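Local coordinates for AxyAgu115A (Amphibacillus xylanus NBRC 15112, PDB 6NPS), which probably acts as a family GH115 alpha-glucuronidase that removes glucuronic acid side groups from arabinoglucuronoxylan, at residues A[622-627]-A[634-639]; A[140-145]-A[183-188]; A[578-583]-A[610-615]. The protein carries 3 engineered substitutions. One frame throughout, in Å; residues are numbered along the deposited sequence.

Contact 1: residues A[622-627]-A[634-639]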
ATOM      1  N   GLU A 622     -27.237   5.693 -21.245  1.00 40.09           N
ATOM      2  CA  GLU A 622     -28.696   5.730 -21.225  1.00 39.29           C
ATOM      3  C   GLU A 622     -29.199   7.148 -20.968  1.00 36.86           C
ATOM      4  O   GLU A 622     -30.123   7.621 -21.640  1.00 42.25           O
ATOM      5  CB  GLU A 622     -29.242   4.735 -20.183  1.00 40.03           C
ATOM      6  CG  GLU A 622     -30.779   4.651 -20.157  1.00 41.64           C
ATOM      7  CD  GLU A 622     -31.350   3.442 -19.343  1.00 55.75           C
ATOM      8  OE1 GLU A 622     -30.579   2.767 -18.606  1.00 55.84           O
ATOM      9  OE2 GLU A 622     -32.586   3.181 -19.451  1.00 52.26           O
ATOM     10  N   TYR A 623     -28.559   7.871 -20.047  1.00 33.33           N
ATOM     11  CA  TYR A 623     -28.999   9.226 -19.726  1.00 33.97           C
ATOM     12  C   TYR A 623     -28.874  10.155 -20.933  1.00 41.59           C
ATOM     13  O   TYR A 623     -29.740  11.012 -21.172  1.00 38.82           O
ATOM     14  CB  TYR A 623     -28.156   9.719 -18.574  1.00 34.17           C
ATOM     15  CG  TYR A 623     -28.455  11.092 -18.040  1.00 36.21           C
ATOM     16  CD1 TYR A 623     -29.727  11.432 -17.568  1.00 33.45           C
ATOM     17  CD2 TYR A 623     -27.444  12.022 -17.945  1.00 38.60           C
ATOM     18  CE1 TYR A 623     -29.987  12.713 -17.038  1.00 38.04           C
ATOM     19  CE2 TYR A 623     -27.667  13.280 -17.399  1.00 41.42           C
ATOM     20  CZ  TYR A 623     -28.938  13.618 -16.948  1.00 41.19           C
ATOM     21  OH  TYR A 623     -29.130  14.851 -16.402  1.00 45.73           O
ATOM     22  N   HIS A 624     -27.816   9.974 -21.722  1.00 37.74           N
ATOM     23  CA  HIS A 624     -27.536  10.795 -22.885  1.00 43.24           C
ATOM     24  C   HIS A 624     -28.403  10.446 -24.084  1.00 43.81           C
ATOM     25  O   HIS A 624     -28.419  11.216 -25.044  1.00 45.27           O
ATOM     26  CB  HIS A 624     -26.055  10.661 -23.256  1.00 43.22           C
ATOM     27  CG  HIS A 624     -25.147  11.347 -22.288  1.00 42.29           C
ATOM     28  ND1 HIS A 624     -23.797  11.087 -22.215  1.00 42.11           N
ATOM     29  CD2 HIS A 624     -25.408  12.260 -21.323  1.00 41.15           C
ATOM     30  CE1 HIS A 624     -23.265  11.823 -21.254  1.00 42.76           C
ATOM     31  NE2 HIS A 624     -24.219  12.541 -20.695  1.00 39.34           N
ATOM     32  N   THR A 625     -29.131   9.325 -24.060  1.00 42.77           N
ATOM     33  CA  THR A 625     -29.990   8.983 -25.179  1.00 48.31           C
ATOM     34  C   THR A 625     -31.495   9.004 -24.883  1.00 50.15           C
ATOM     35  O   THR A 625     -32.283   8.973 -25.835  1.00 56.72           O
ATOM     36  CB  THR A 625     -29.602   7.609 -25.749  1.00 54.71           C
ATOM     37  OG1 THR A 625     -29.731   6.618 -24.740  1.00 57.43           O
ATOM     38  CG2 THR A 625     -28.142   7.618 -26.215  1.00 58.34           C
ATOM     39  N   ILE A 626     -31.935   9.067 -23.622  1.00 44.75           N
ATOM     40  CA  ILE A 626     -33.382   9.113 -23.398  1.00 49.21           C
ATOM     41  C   ILE A 626     -33.993  10.382 -24.015  1.00 47.11           C
ATOM     42  O   ILE A 626     -33.360  11.450 -24.080  1.00 42.23           O
ATOM     43  CB  ILE A 626     -33.757   9.036 -21.910  1.00 52.44           C
ATOM     44  CG1 ILE A 626     -32.917  10.013 -21.114  1.00 53.89           C
ATOM     45  CG2 ILE A 626     -33.601   7.636 -21.394  1.00 58.59           C
ATOM     46  CD1 ILE A 626     -33.585  10.408 -19.862  1.00 58.31           C
ATOM     47  N   ALA A 627     -35.247  10.247 -24.459  1.00 48.20           N
ATOM     48  CA  ALA A 627     -36.044  11.362 -24.968  1.00 49.88           C
ATOM     49  C   ALA A 627     -35.304  12.100 -26.085  1.00 49.05           C
ATOM     50  O   ALA A 627     -35.271  13.329 -26.125  1.00 48.96           O
ATOM     51  CB  ALA A 627     -36.442  12.307 -23.831  1.00 49.87           C
ATOM     52  N   MET A 634     -25.042  15.917 -20.380  1.00 42.85           N
ATOM     53  CA  MET A 634     -25.181  16.348 -18.989  1.00 41.02           C
ATOM     54  C   MET A 634     -24.430  15.449 -18.012  1.00 41.57           C
ATOM     55  O   MET A 634     -24.187  15.866 -16.877  1.00 41.40           O
ATOM     56  CB  MET A 634     -26.665  16.395 -18.601  1.00 44.20           C
ATOM     57  CG  MET A 634     -27.397  17.594 -19.163  1.00 50.15           C
ATOM     58  SD  MET A 634     -26.594  19.130 -18.653  1.00 56.90           S
ATOM     59  CE  MET A 634     -28.011  20.261 -18.828  1.00 51.80           C
ATOM     60  N   GLY A 635     -24.056  14.237 -18.425  1.00 43.03           N
ATOM     61  CA  GLY A 635     -23.344  13.317 -17.552  1.00 44.00           C
ATOM     62  C   GLY A 635     -21.915  13.048 -17.979  1.00 44.74           C
ATOM     63  O   GLY A 635     -21.310  12.057 -17.550  1.00 39.84           O
ATOM     64  N   LEU A 636     -21.353  13.949 -18.791  1.00 40.35           N
ATOM     65  CA  LEU A 636     -20.041  13.759 -19.406  1.00 42.58           C
ATOM     66  C   LEU A 636     -18.836  13.956 -18.476  1.00 41.63           C
ATOM     67  O   LEU A 636     -17.742  13.483 -18.818  1.00 43.65           O
ATOM     68  CB  LEU A 636     -19.881  14.729 -20.577  1.00 50.75           C
ATOM     69  CG  LEU A 636     -20.216  14.184 -21.958  1.00 54.57           C
ATOM     70  CD1 LEU A 636     -19.889  15.222 -23.059  1.00 52.63           C
ATOM     71  CD2 LEU A 636     -19.486  12.871 -22.159  1.00 54.09           C
ATOM     72  N   SER A 637     -18.980  14.659 -17.350  1.00 42.79           N
ATOM     73  CA  SER A 637     -17.826  14.977 -16.515  1.00 46.65           C
ATOM     74  C   SER A 637     -17.172  13.704 -15.992  1.00 42.58           C
ATOM     75  O   SER A 637     -17.865  12.815 -15.485  1.00 43.32           O
ATOM     76  CB  SER A 637     -18.249  15.838 -15.315  1.00 54.17           C
ATOM     77  OG  SER A 637     -19.284  16.724 -15.664  1.00 67.81           O
ATOM     78  N   GLU A 638     -15.845  13.626 -16.122  1.00 38.87           N
ATOM     79  CA  GLU A 638     -15.053  12.631 -15.402  1.00 39.38           C
ATOM     80  C   GLU A 638     -15.375  12.736 -13.932  1.00 40.39           C
ATOM     81  O   GLU A 638     -15.421  13.836 -13.377  1.00 37.25           O
ATOM     82  CB  GLU A 638     -13.550  12.857 -15.598  1.00 43.28           C
ATOM     83  CG  GLU A 638     -13.027  12.487 -16.964  1.00 54.63           C
ATOM     84  CD  GLU A 638     -13.252  11.022 -17.276  1.00 65.53           C
ATOM     85  OE1 GLU A 638     -12.940  10.175 -16.412  1.00 62.77           O
ATOM     86  OE2 GLU A 638     -13.759  10.723 -18.378  1.00 70.86           O
ATOM     87  N   HIS A 639     -15.596  11.577 -13.286  1.00 31.78           N
ATOM     88  CA  HIS A 639     -16.061  11.611 -11.909  1.00 33.40           C
ATOM     89  C   HIS A 639     -15.511  10.482 -11.035  1.00 36.30           C
ATOM     90  O   HIS A 639     -15.932  10.360  -9.874  1.00 39.51           O
ATOM     91  CB  HIS A 639     -17.585  11.591 -11.895  1.00 33.26           C
ATOM     92  CG  HIS A 639     -18.173  10.462 -12.670  1.00 34.64           C
ATOM     93  ND1 HIS A 639     -18.357  10.508 -14.035  1.00 37.72           N
ATOM     94  CD2 HIS A 639     -18.597   9.232 -12.271  1.00 37.26           C
ATOM     95  CE1 HIS A 639     -18.873   9.361 -14.444  1.00 39.97           C
ATOM     96  NE2 HIS A 639     -19.039   8.576 -13.392  1.00 37.10           N
TER

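Contact 2: residues A[140-145]-A[183-188]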
ATOM      1  N   VAL A 140     -41.965  20.920 -15.740  1.00 35.64           N
ATOM      2  CA  VAL A 140     -42.697  20.417 -16.910  1.00 40.82           C
ATOM      3  C   VAL A 140     -41.848  20.509 -18.183  1.00 38.99           C
ATOM      4  O   VAL A 140     -41.759  19.549 -18.956  1.00 44.69           O
ATOM      5  CB  VAL A 140     -44.046  21.159 -17.064  1.00 33.70           C
ATOM      6  CG1 VAL A 140     -43.849  22.676 -17.162  1.00 30.72           C
ATOM      7  CG2 VAL A 140     -44.805  20.618 -18.265  1.00 35.69           C
ATOM      8  N   ASP A 141     -41.183  21.625 -18.396  1.00 40.27           N
ATOM      9  CA  ASP A 141     -40.340  21.775 -19.578  1.00 47.16           C
ATOM     10  C   ASP A 141     -38.909  21.307 -19.339  1.00 47.45           C
ATOM     11  O   ASP A 141     -38.347  20.590 -20.170  1.00 49.29           O
ATOM     12  CB  ASP A 141     -40.340  23.242 -20.030  1.00 57.28           C
ATOM     13  CG  ASP A 141     -39.324  23.519 -21.135  1.00 72.30           C
ATOM     14  OD1 ASP A 141     -39.663  23.322 -22.325  1.00 80.71           O
ATOM     15  OD2 ASP A 141     -38.187  23.930 -20.811  1.00 74.13           O
ATOM     16  N   TRP A 142     -38.326  21.676 -18.195  1.00 43.58           N
ATOM     17  CA  TRP A 142     -36.925  21.387 -17.918  1.00 42.07           C
ATOM     18  C   TRP A 142     -36.631  19.887 -17.857  1.00 45.65           C
ATOM     19  O   TRP A 142     -35.614  19.427 -18.395  1.00 46.13           O
ATOM     20  CB  TRP A 142     -36.493  22.063 -16.614  1.00 42.25           C
ATOM     21  CG  TRP A 142     -35.043  21.833 -16.422  1.00 46.08           C
ATOM     22  CD1 TRP A 142     -34.447  20.931 -15.592  1.00 45.19           C
ATOM     23  CD2 TRP A 142     -33.990  22.477 -17.148  1.00 42.25           C
ATOM     24  NE1 TRP A 142     -33.082  20.995 -15.740  1.00 50.25           N
ATOM     25  CE2 TRP A 142     -32.778  21.940 -16.685  1.00 46.48           C
ATOM     26  CE3 TRP A 142     -33.967  23.477 -18.121  1.00 44.36           C
ATOM     27  CZ2 TRP A 142     -31.538  22.354 -17.176  1.00 50.57           C
ATOM     28  CZ3 TRP A 142     -32.732  23.906 -18.603  1.00 50.41           C
ATOM     29  CH2 TRP A 142     -31.535  23.325 -18.138  1.00 48.62           C
ATOM     30  N   SER A 143     -37.494  19.097 -17.209  1.00 40.67           N
ATOM     31  CA  SER A 143     -37.258  17.670 -17.023  1.00 43.94           C
ATOM     32  C   SER A 143     -38.280  16.805 -17.756  1.00 45.10           C
ATOM     33  O   SER A 143     -38.286  15.575 -17.579  1.00 46.00           O
ATOM     34  CB  SER A 143     -37.283  17.321 -15.530  1.00 48.08           C
ATOM     35  OG  SER A 143     -36.307  18.058 -14.806  1.00 52.12           O
ATOM     36  N   GLY A 144     -39.167  17.412 -18.538  1.00 44.66           N
ATOM     37  CA  GLY A 144     -40.218  16.630 -19.184  1.00 45.40           C
ATOM     38  C   GLY A 144     -41.179  15.959 -18.222  1.00 41.06           C
ATOM     39  O   GLY A 144     -41.551  14.808 -18.433  1.00 42.25           O
ATOM     40  N   VAL A 145     -41.595  16.651 -17.167  1.00 43.48           N
ATOM     41  CA  VAL A 145     -42.571  16.097 -16.230  1.00 45.27           C
ATOM     42  C   VAL A 145     -43.963  16.407 -16.781  1.00 42.61           C
ATOM     43  O   VAL A 145     -44.457  17.522 -16.650  1.00 35.74           O
ATOM     44  CB  VAL A 145     -42.376  16.661 -14.821  1.00 39.54           C
ATOM     45  CG1 VAL A 145     -43.424  16.061 -13.850  1.00 42.50           C
ATOM     46  CG2 VAL A 145     -40.944  16.359 -14.360  1.00 40.35           C
ATOM     47  N   GLY A 183     -21.848  22.650 -22.082  1.00 55.93           N
ATOM     48  CA  GLY A 183     -21.423  23.114 -23.393  1.00 52.43           C
ATOM     49  C   GLY A 183     -21.881  22.185 -24.502  1.00 56.43           C
ATOM     50  O   GLY A 183     -22.548  22.605 -25.450  1.00 54.61           O
ATOM     51  N   ASN A 184     -21.574  20.893 -24.363  1.00 54.97           N
ATOM     52  CA  ASN A 184     -22.028  19.897 -25.334  1.00 53.40           C
ATOM     53  C   ASN A 184     -23.549  19.810 -25.392  1.00 49.85           C
ATOM     54  O   ASN A 184     -24.125  19.575 -26.459  1.00 55.98           O
ATOM     55  CB  ASN A 184     -21.458  18.533 -24.971  1.00 56.60           C
ATOM     56  CG  ASN A 184     -20.017  18.397 -25.372  1.00 66.96           C
ATOM     57  OD1 ASN A 184     -19.722  17.933 -26.466  1.00 75.75           O
ATOM     58  ND2 ASN A 184     -19.108  18.797 -24.489  1.00 66.46           N
ATOM     59  N   TRP A 185     -24.211  19.949 -24.250  1.00 42.05           N
ATOM     60  CA  TRP A 185     -25.670  19.881 -24.219  1.00 44.60           C
ATOM     61  C   TRP A 185     -26.274  21.042 -25.000  1.00 49.15           C
ATOM     62  O   TRP A 185     -27.133  20.848 -25.867  1.00 48.90           O
ATOM     63  CB  TRP A 185     -26.158  19.902 -22.766  1.00 41.69           C
ATOM     64  CG  TRP A 185     -27.645  19.982 -22.600  1.00 38.04           C
ATOM     65  CD1 TRP A 185     -28.534  18.968 -22.750  1.00 45.63           C
ATOM     66  CD2 TRP A 185     -28.413  21.149 -22.284  1.00 41.65           C
ATOM     67  NE1 TRP A 185     -29.826  19.418 -22.520  1.00 43.99           N
ATOM     68  CE2 TRP A 185     -29.776  20.752 -22.222  1.00 45.36           C
ATOM     69  CE3 TRP A 185     -28.086  22.481 -22.010  1.00 41.10           C
ATOM     70  CZ2 TRP A 185     -30.815  21.649 -21.908  1.00 43.05           C
ATOM     71  CZ3 TRP A 185     -29.128  23.385 -21.710  1.00 43.43           C
ATOM     72  CH2 TRP A 185     -30.471  22.957 -21.658  1.00 43.15           C
ATOM     73  N   SER A 186     -25.829  22.257 -24.692  1.00 52.50           N
ATOM     74  CA  SER A 186     -26.282  23.452 -25.406  1.00 55.22           C
ATOM     75  C   SER A 186     -26.007  23.348 -26.912  1.00 54.03           C
ATOM     76  O   SER A 186     -26.886  23.633 -27.733  1.00 53.32           O
ATOM     77  CB  SER A 186     -25.595  24.677 -24.813  1.00 50.75           C
ATOM     78  OG  SER A 186     -24.345  24.788 -25.470  1.00 65.35           O
ATOM     79  N   ALA A 187     -24.787  22.950 -27.294  1.00 55.35           N
ATOM     80  CA  ALA A 187     -24.453  22.833 -28.716  1.00 59.72           C
ATOM     81  C   ALA A 187     -25.376  21.846 -29.434  1.00 65.03           C
ATOM     82  O   ALA A 187     -25.989  22.178 -30.454  1.00 66.17           O
ATOM     83  CB  ALA A 187     -22.987  22.419 -28.887  1.00 61.51           C
ATOM     84  N   LYS A 188     -25.498  20.622 -28.911  1.00 63.06           N
ATOM     85  CA  LYS A 188     -26.318  19.608 -29.574  1.00 62.75           C
ATOM     86  C   LYS A 188     -27.791  20.008 -29.652  1.00 55.44           C
ATOM     87  O   LYS A 188     -28.434  19.816 -30.690  1.00 55.57           O
ATOM     88  CB  LYS A 188     -26.187  18.271 -28.844  1.00 69.40           C
ATOM     89  CG  LYS A 188     -26.918  17.127 -29.523  1.00 76.72           C
ATOM     90  CD  LYS A 188     -27.697  16.323 -28.490  1.00 82.76           C
ATOM     91  CE  LYS A 188     -28.900  15.562 -29.062  1.00 85.93           C
ATOM     92  NZ  LYS A 188     -28.528  14.144 -29.451  1.00 86.97           N
TER

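Contact 3: residues A[578-583]-A[610-615]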
ATOM      1  N   ASN A 578     -24.914   7.735  -8.315  1.00 25.67           N
ATOM      2  CA  ASN A 578     -24.184   7.926  -7.066  1.00 25.14           C
ATOM      3  C   ASN A 578     -23.929   6.598  -6.358  1.00 25.74           C
ATOM      4  O   ASN A 578     -22.823   6.327  -5.875  1.00 29.27           O
ATOM      5  CB  ASN A 578     -25.002   8.821  -6.133  1.00 29.13           C
ATOM      6  CG  ASN A 578     -24.601  10.287  -6.222  1.00 32.85           C
ATOM      7  OD1 ASN A 578     -23.431  10.637  -6.041  1.00 32.98           O
ATOM      8  ND2 ASN A 578     -25.587  11.154  -6.512  1.00 32.35           N
ATOM      9  N   LEU A 579     -24.965   5.784  -6.230  1.00 25.78           N
ATOM     10  CA  LEU A 579     -24.823   4.636  -5.350  1.00 28.89           C
ATOM     11  C   LEU A 579     -24.059   3.495  -6.008  1.00 28.39           C
ATOM     12  O   LEU A 579     -23.378   2.737  -5.306  1.00 26.03           O
ATOM     13  CB  LEU A 579     -26.194   4.154  -4.885  1.00 30.08           C
ATOM     14  CG  LEU A 579     -26.901   5.192  -4.003  1.00 33.61           C
ATOM     15  CD1 LEU A 579     -28.063   4.521  -3.351  1.00 30.97           C
ATOM     16  CD2 LEU A 579     -25.986   5.763  -2.931  1.00 31.96           C
ATOM     17  N   ASN A 580     -24.176   3.328  -7.328  1.00 28.21           N
ATOM     18  CA  ASN A 580     -23.312   2.358  -8.001  1.00 30.27           C
ATOM     19  C   ASN A 580     -21.838   2.727  -7.822  1.00 32.55           C
ATOM     20  O   ASN A 580     -20.977   1.854  -7.609  1.00 27.83           O
ATOM     21  CB  ASN A 580     -23.671   2.278  -9.475  1.00 27.80           C
ATOM     22  CG  ASN A 580     -22.760   1.316 -10.248  1.00 28.83           C
ATOM     23  OD1 ASN A 580     -22.877   0.107 -10.101  1.00 31.20           O
ATOM     24  ND2 ASN A 580     -21.859   1.849 -11.048  1.00 26.98           N
ATOM     25  N   LEU A 581     -21.531   4.027  -7.869  1.00 28.13           N
ATOM     26  CA  LEU A 581     -20.142   4.448  -7.689  1.00 28.19           C
ATOM     27  C   LEU A 581     -19.658   4.187  -6.261  1.00 27.83           C
ATOM     28  O   LEU A 581     -18.511   3.756  -6.061  1.00 29.12           O
ATOM     29  CB  LEU A 581     -20.026   5.941  -7.991  1.00 26.41           C
ATOM     30  CG  LEU A 581     -18.600   6.494  -7.867  1.00 35.94           C
ATOM     31  CD1 LEU A 581     -18.508   7.619  -8.884  1.00 39.10           C
ATOM     32  CD2 LEU A 581     -18.358   7.076  -6.470  1.00 32.43           C
ATOM     33  N   GLN A 582     -20.491   4.501  -5.252  1.00 26.37           N
ATOM     34  CA  GLN A 582     -20.130   4.188  -3.865  1.00 28.40           C
ATOM     35  C   GLN A 582     -19.889   2.681  -3.709  1.00 28.99           C
ATOM     36  O   GLN A 582     -18.875   2.252  -3.152  1.00 25.34           O
ATOM     37  CB  GLN A 582     -21.225   4.637  -2.905  1.00 26.87           C
ATOM     38  CG  GLN A 582     -21.551   6.116  -2.931  1.00 29.46           C
ATOM     39  CD  GLN A 582     -20.654   6.912  -2.013  1.00 33.73           C
ATOM     40  OE1 GLN A 582     -20.173   6.392  -1.006  1.00 35.20           O
ATOM     41  NE2 GLN A 582     -20.408   8.174  -2.360  1.00 32.28           N
ATOM     42  N   LYS A 583     -20.808   1.871  -4.237  1.00 28.58           N
ATOM     43  CA  LYS A 583     -20.704   0.418  -4.119  1.00 28.94           C
ATOM     44  C   LYS A 583     -19.415  -0.097  -4.732  1.00 30.94           C
ATOM     45  O   LYS A 583     -18.746  -0.975  -4.167  1.00 30.33           O
ATOM     46  CB  LYS A 583     -21.906  -0.212  -4.795  1.00 26.96           C
ATOM     47  CG  LYS A 583     -21.890  -1.738  -4.910  1.00 31.00           C
ATOM     48  CD  LYS A 583     -23.200  -2.158  -5.609  1.00 35.42           C
ATOM     49  CE  LYS A 583     -23.284  -3.662  -5.898  1.00 41.30           C
ATOM     50  NZ  LYS A 583     -24.445  -3.834  -6.862  1.00 45.56           N
ATOM     51  N   LYS A 610     -15.490  -4.682 -11.210  1.00 30.33           N
ATOM     52  CA  LYS A 610     -15.483  -4.519 -12.658  0.50 33.48           C
ATOM     53  C   LYS A 610     -16.891  -4.309 -13.205  1.00 34.32           C
ATOM     54  O   LYS A 610     -17.118  -3.471 -14.098  1.00 32.42           O
ATOM     55  CB  LYS A 610     -14.842  -5.766 -13.286  0.50 35.15           C
ATOM     56  CG  LYS A 610     -13.984  -5.561 -14.493  0.50 39.30           C
ATOM     57  CD  LYS A 610     -13.544  -6.909 -15.148  0.50 41.90           C
ATOM     58  CE  LYS A 610     -13.028  -7.910 -14.135  0.50 43.71           C
ATOM     59  NZ  LYS A 610     -12.370  -9.114 -14.811  0.50 47.47           N
ATOM     60  N   ALA A 611     -17.860  -5.070 -12.687  1.00 33.54           N
ATOM     61  CA  ALA A 611     -19.237  -4.929 -13.184  1.00 33.69           C
ATOM     62  C   ALA A 611     -19.847  -3.581 -12.809  1.00 32.82           C
ATOM     63  O   ALA A 611     -20.657  -3.036 -13.570  1.00 33.72           O
ATOM     64  CB  ALA A 611     -20.118  -6.055 -12.644  1.00 35.24           C
ATOM     65  N   CYS A 612     -19.528  -3.065 -11.613  1.00 29.79           N
ATOM     66  CA  CYS A 612     -19.958  -1.711 -11.238  1.00 28.50           C
ATOM     67  C   CYS A 612     -19.403  -0.673 -12.191  1.00 28.67           C
ATOM     68  O   CYS A 612     -20.103   0.288 -12.583  1.00 30.01           O
ATOM     69  CB  CYS A 612     -19.506  -1.382  -9.810  1.00 31.54           C
ATOM     70  SG  CYS A 612     -20.482  -2.242  -8.572  1.00 39.55           S
ATOM     71  N   LEU A 613     -18.137  -0.803 -12.546  1.00 29.87           N
ATOM     72  CA  LEU A 613     -17.570   0.176 -13.467  1.00 33.93           C
ATOM     73  C   LEU A 613     -18.268   0.136 -14.828  1.00 37.70           C
ATOM     74  O   LEU A 613     -18.508   1.179 -15.453  1.00 33.13           O
ATOM     75  CB  LEU A 613     -16.065  -0.068 -13.617  1.00 31.76           C
ATOM     76  CG  LEU A 613     -15.363   1.024 -14.424  1.00 35.90           C
ATOM     77  CD1 LEU A 613     -15.451   2.326 -13.632  1.00 34.66           C
ATOM     78  CD2 LEU A 613     -13.920   0.656 -14.654  1.00 34.59           C
ATOM     79  N   LYS A 614     -18.578  -1.061 -15.312  1.00 34.51           N
ATOM     80  CA  LYS A 614     -19.337  -1.174 -16.550  1.00 37.72           C
ATOM     81  C   LYS A 614     -20.720  -0.529 -16.426  1.00 40.33           C
ATOM     82  O   LYS A 614     -21.190   0.158 -17.354  1.00 39.50           O
ATOM     83  CB  LYS A 614     -19.471  -2.644 -16.916  1.00 36.95           C
ATOM     84  CG  LYS A 614     -20.198  -2.939 -18.209  1.00 53.19           C
ATOM     85  CD  LYS A 614     -19.927  -4.403 -18.607  1.00 68.66           C
ATOM     86  CE  LYS A 614     -20.982  -4.952 -19.575  1.00 78.71           C
ATOM     87  NZ  LYS A 614     -21.627  -6.231 -19.107  1.00 83.79           N
ATOM     88  N   ARG A 615     -21.392  -0.731 -15.288  1.00 38.02           N
ATOM     89  CA  ARG A 615     -22.718  -0.144 -15.119  0.50 37.51           C
ATOM     90  C   ARG A 615     -22.653   1.383 -15.077  1.00 35.79           C
ATOM     91  O   ARG A 615     -23.591   2.050 -15.524  1.00 32.84           O
ATOM     92  CB  ARG A 615     -23.381  -0.714 -13.854  0.50 38.91           C
ATOM     93  CG  ARG A 615     -24.706  -0.053 -13.484  0.50 39.79           C
ATOM     94  CD  ARG A 615     -25.916  -0.718 -14.160  0.50 39.43           C
ATOM     95  NE  ARG A 615     -27.153  -0.148 -13.639  0.50 38.50           N
ATOM     96  CZ  ARG A 615     -28.126   0.379 -14.375  0.50 34.36           C
ATOM     97  NH1 ARG A 615     -28.168   0.207 -15.675  0.50 38.10           N
ATOM     98  NH2 ARG A 615     -29.068   1.074 -13.787  0.50 40.83           N
TER

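Contact 1: residues A[622-627]-A[634-639]
His624 reaches from the last turns of helix 601-629 to the backbone of Gly635 in the loop that follows. One hydrogen bond carries the polar part of the contact: Gly635 N donates to NE2 of His624 over 2.8 Å. The donor lies only 4° out of the imidazole plane, but the hydrogen bond is bent (147° at the hydrogen). With CG beside the backbone N (chi1 -72°), the ring turns its NE2 edge to the loop backbone, and its CE1 comes within 3.9 Å of Leu636 CG. Further along the loop, His639 ND1 donates to Ser637 O at 2.8 Å, and His639 NE2 bonds to Asp616 of helix 601-629.

Most of the remaining packing is made by Tyr623. Its CE2 lies 3.5 Å from CB of Met634 in an oblique approach, while Gly635 N sits off the edge of the phenol ring. Gly635 has no side chain, so the Tyr623 and His624 rings can both come close to its backbone. Tyr573 stacks on Tyr623, and the rest of Met634 leads away to Trp185 of helix 181-190. The C-terminal part of helix 601-629 is thus tied to the loop after it by a side-chain-to-backbone hydrogen bond.

Contact 2: residues A[140-145]-A[183-188]
The carbonyl oxygen of Gly183, in the helix that sends Trp185 out to meet Trp142, is gripped by two donors. Ser186 OG gives it a bond of 2.8 Å, tilted 23° from the carbonyl plane, and Ala187 N supplies the regular helical bond at 2.9 Å. The serine hydroxyl is thus turned back onto its own helix and satisfied there, away from the loop.

Across to residues 140-145 the contact is wholly aromatic. The two backbones stay far apart, with 13.0 Å between the CA atoms of Trp142 and Trp185, and the indoles span this distance between them. Both have CG anti to the backbone N, which sends the six-membered rings outward to meet at their far corners. The closest atoms are the two CH2 carbons, 3.7 Å apart, and CZ3 of Trp142 adds a contact of 3.9 Å with CH2 of Trp185. The planes are inclined at 57° and the six-membered ring centroids are 5.5 Å apart, an oblique meeting that is neither a stack nor edge-to-face.

The pyrrole nitrogens have partners of their own. Trp185 NE1 bonds to the backbone oxygen of Lys630, whose NZ in turn reaches Asp141 O, so that one residue ties both segments together. Trp142 NE1 makes a weak bond to Glu458, and Phe190 meets Trp185 edge-to-face.

Helix 181-190 follows strand 170-174 of the eight-stranded parallel sheet, consistent with a TIM barrel, so the contact joins the loop after helix 120-133 to the barrel domain. No hydrogen bond joins the two segments directly, and their contact rests on dispersion and on the exclusion of water from two buried indoles, whose orientation is probably set more by the surrounding bonds and rings than by the small patch they share.

Contact 3: residues A[578-583]-A[610-615]
Asn580 points from helix 564-596 toward Cys612 on helix 601-629, where the CA atoms of the two residues are 6.2 Å apart. From CB, with CG anti to the backbone N, the side chain runs across toward the facing helix. CG lies 3.7 Å from Cys612 O. In the conformer given, the methylene part of Arg615 passes obliquely by the amide. At the tip the two amide atoms part. OD1 packs 3.6 Å from Cys612 CA and 3.7 Å from its SG, while ND2 donates to Cys612 O at 2.8 Å. This bond is practically straight (176° at the hydrogen) and lies in the amide plane, yet ND2 is 32° off the carbonyl plane. It fixes the rotation of the amide and gives its buried N-H a partner.

One turn further on, the extended chain of Lys583 runs alongside the thiol, its CG 4.0 Å from Cys612 SG. Met584 and Leu587 of the same helix also pack on Cys612.

The segment axes run nearly antiparallel, at 156°, and approach to 9.1 Å. Here the two long helices, consecutive in the chain, form an antiparallel helical hairpin clamped by an asparagine-to-backbone bond.

How the contacts relate
Contacts 1 and 3 share helix 601-629: contact 3 pairs its middle with helix 564-596, and contact 1 holds its end to the following loop. Each relies on one side-chain-to-backbone hydrogen bond, with histidine accepting in contact 1 and asparagine donating in contact 3. Contact 2 has no such bond and buries far less surface, joining a loop to helix 181-190 through tryptophans alone. Contacts 1 and 2 are buried and abut, Met634 CE lying 3.6 Å from Trp185 CD2. Contact 3 is only partly buried, touches contact 1 through His639 and Leu581, and stays about 15 Å from contact 2 at the nearest atoms.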